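Side-chain contact in Udp-n-acetylglucosamine pyrophosphorylase (Trypanosoma brucei, PDB 4BQH), which probably catalyses the formation of UDP-N-acetylglucosamine and diphosphate from UTP and N-acetyl-alpha-D-glucosamine 1-phosphate: residues A[131-136]-A[280-285]. Residues are numbered along the deposited sequence; the frame is centred on the assembly and turned at random.
Sequences KPKGFF and NIDNLL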
loop_
_atom_site.group_PDB
_atom_site.type_symbol
_atom_site.label_atom_id
_atom_site.label_comp_id
_atom_site.label_asym_id
_atom_site.label_seq_id
_atom_site.Cartn_x
_atom_site.Cartn_y
_atom_site.Cartn_z
ATOM N N LYS A 131 -5.040 7.974 -16.482
ATOM C CA LYS A 131 -6.042 8.053 -15.430
ATOM C C LYS A 131 -5.367 7.501 -14.165
ATOM O O LYS A 131 -4.261 6.992 -14.261
ATOM C CB LYS A 131 -7.264 7.224 -15.831
ATOM C CG LYS A 131 -8.166 7.961 -16.817
ATOM C CD LYS A 131 -9.085 7.015 -17.569
ATOM C CE LYS A 131 -9.886 7.755 -18.635
ATOM N NZ LYS A 131 -10.868 8.697 -18.011
ATOM N N PRO A 132 -6.008 7.625 -12.985
ATOM C CA PRO A 132 -5.371 7.051 -11.798
ATOM C C PRO A 132 -5.178 5.563 -11.963
ATOM O O PRO A 132 -5.990 4.890 -12.608
ATOM C CB PRO A 132 -6.380 7.363 -10.678
ATOM C CG PRO A 132 -7.069 8.578 -11.165
ATOM C CD PRO A 132 -7.260 8.320 -12.629
ATOM N N LYS A 133 -4.102 5.038 -11.399
ATOM C CA LYS A 133 -3.796 3.620 -11.582
ATOM C C LYS A 133 -4.890 2.670 -11.113
ATOM O O LYS A 133 -5.070 1.604 -11.707
ATOM C CB LYS A 133 -2.445 3.239 -10.945
ATOM C CG LYS A 133 -2.051 1.794 -11.266
ATOM C CD LYS A 133 -0.639 1.453 -10.843
ATOM C CE LYS A 133 0.395 2.102 -11.767
ATOM N NZ LYS A 133 1.750 1.750 -11.292
ATOM N N GLY A 134 -5.636 3.053 -10.071
ATOM C CA GLY A 134 -6.731 2.214 -9.587
ATOM C C GLY A 134 -7.832 1.970 -10.612
ATOM O O GLY A 134 -8.601 1.015 -10.490
ATOM N N PHE A 135 -7.906 2.831 -11.623
ATOM C CA PHE A 135 -8.899 2.666 -12.704
ATOM C C PHE A 135 -8.479 1.553 -13.668
ATOM O O PHE A 135 -9.311 1.038 -14.450
ATOM C CB PHE A 135 -9.046 3.964 -13.544
ATOM C CG PHE A 135 -9.694 5.136 -12.841
ATOM C CD1 PHE A 135 -9.513 5.389 -11.489
ATOM C CD2 PHE A 135 -10.429 6.058 -13.584
ATOM C CE1 PHE A 135 -10.081 6.497 -10.889
ATOM C CE2 PHE A 135 -11.009 7.161 -12.981
ATOM C CZ PHE A 135 -10.832 7.384 -11.633
ATOM N N PHE A 136 -7.196 1.191 -13.648
ATOM C CA PHE A 136 -6.625 0.281 -14.658
ATOM C C PHE A 136 -7.268 -1.103 -14.647
ATOM O O PHE A 136 -7.468 -1.702 -13.574
ATOM C CB PHE A 136 -5.107 0.154 -14.479
ATOM C CG PHE A 136 -4.429 -0.677 -15.538
ATOM C CD1 PHE A 136 -4.123 -0.129 -16.784
ATOM C CD2 PHE A 136 -4.080 -2.005 -15.286
ATOM C CE1 PHE A 136 -3.510 -0.900 -17.770
ATOM C CE2 PHE A 136 -3.459 -2.773 -16.266
ATOM C CZ PHE A 136 -3.172 -2.214 -17.506
ATOM N N ASN A 280 -0.068 -0.492 -1.805
ATOM C CA ASN A 280 -0.198 0.254 -3.044
ATOM C C ASN A 280 -1.254 -0.385 -3.964
ATOM O O ASN A 280 -1.306 -1.609 -4.091
ATOM C CB ASN A 280 1.154 0.251 -3.766
ATOM C CG ASN A 280 1.251 1.328 -4.834
ATOM O OD1 ASN A 280 0.443 1.413 -5.772
ATOM N ND2 ASN A 280 2.279 2.164 -4.697
ATOM N N ILE A 281 -2.070 0.462 -4.603
ATOM C CA ILE A 281 -3.094 -0.010 -5.525
ATOM C C ILE A 281 -2.489 -0.779 -6.700
ATOM O O ILE A 281 -3.197 -1.535 -7.353
ATOM C CB ILE A 281 -4.007 1.145 -6.022
ATOM C CG1 ILE A 281 -5.301 0.615 -6.711
ATOM C CG2 ILE A 281 -3.258 2.061 -6.959
ATOM C CD1 ILE A 281 -6.038 -0.524 -6.032
ATOM N N ASP A 282 -1.182 -0.603 -6.947
ATOM C CA ASP A 282 -0.521 -1.328 -8.067
ATOM C C ASP A 282 -0.325 -2.837 -7.882
ATOM O O ASP A 282 0.044 -3.540 -8.829
ATOM C CB ASP A 282 0.812 -0.651 -8.470
ATOM C CG ASP A 282 1.966 -0.909 -7.495
ATOM O OD1 ASP A 282 1.869 -1.727 -6.541
ATOM O OD2 ASP A 282 3.036 -0.261 -7.687
ATOM N N ASN A 283 -0.573 -3.339 -6.676
ATOM C CA ASN A 283 -0.261 -4.726 -6.382
ATOM C C ASN A 283 -1.459 -5.603 -6.673
ATOM O O ASN A 283 -2.398 -5.668 -5.872
ATOM C CB ASN A 283 0.158 -4.876 -4.926
ATOM C CG ASN A 283 0.602 -6.280 -4.601
ATOM O OD1 ASN A 283 0.657 -7.143 -5.481
ATOM N ND2 ASN A 283 0.901 -6.530 -3.342
ATOM N N LEU A 284 -1.437 -6.278 -7.821
ATOM C CA LEU A 284 -2.575 -7.107 -8.198
ATOM C C LEU A 284 -2.805 -8.244 -7.212
ATOM O O LEU A 284 -3.944 -8.721 -7.065
ATOM C CB LEU A 284 -2.359 -7.710 -9.591
ATOM C CG LEU A 284 -3.544 -8.493 -10.185
ATOM C CD1 LEU A 284 -4.764 -7.604 -10.431
ATOM C CD2 LEU A 284 -3.124 -9.171 -11.497
ATOM N N LEU A 285 -1.730 -8.704 -6.565
ATOM C CA LEU A 285 -1.820 -9.847 -5.665
ATOM C C LEU A 285 -2.019 -9.466 -4.182
ATOM O O LEU A 285 -1.854 -10.313 -3.304
ATOM C CB LEU A 285 -0.582 -10.721 -5.797
ATOM C CG LEU A 285 -0.480 -11.720 -6.963
ATOM C CD1 LEU A 285 -1.008 -11.231 -8.307
ATOM C CD2 LEU A 285 0.989 -12.108 -7.044
HETATM O O HOH W 1 2.953 2.234 -8.963
#
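K133 meets D282 through the flank of its chain: CD of K133 rests 3.5 Å from CB of D282, the two side chains running at a slant to one another. Beside this, I281 packs against G134 with both branches of its side chain. Its CG1, anti to the backbone N (chi1 -166°), lies 3.6 Å from the CA of G134, close against the bare backbone, while CG2 approaches the G134 N and the root of K133.

The polar link is indirect, a small case of opposite charges joined through solvent. The bend of the lysine at chi3 (-73°) carries NZ past the aspartate's methylene, and it stops 4.3 Å from OD2 of D282, too far for a salt bridge. A water spans the gap, accepting from K133 NZ at 2.7 Å and donating to D282 OD2 at 2.8 Å. NZ also donates a hydrogen bond to the carbonyl O of V437, which ties it directly to that loop.

Within 280-285, N280 OD1 accepts from D282 N (2.8 Å, 164° at the hydrogen), an Asx turn overlapping the type I turn that N283 N to N280 O closes, with I281 and D282 in its middle positions. On the facing side a 3-10 turn, 133-135, brings up K133's side chain and G134's backbone. The contact thus packs the loop before helix 147-166 against the turn leaving strand 275-280 of the central sheet, in the GT-A-like nucleotidyltransferase fold.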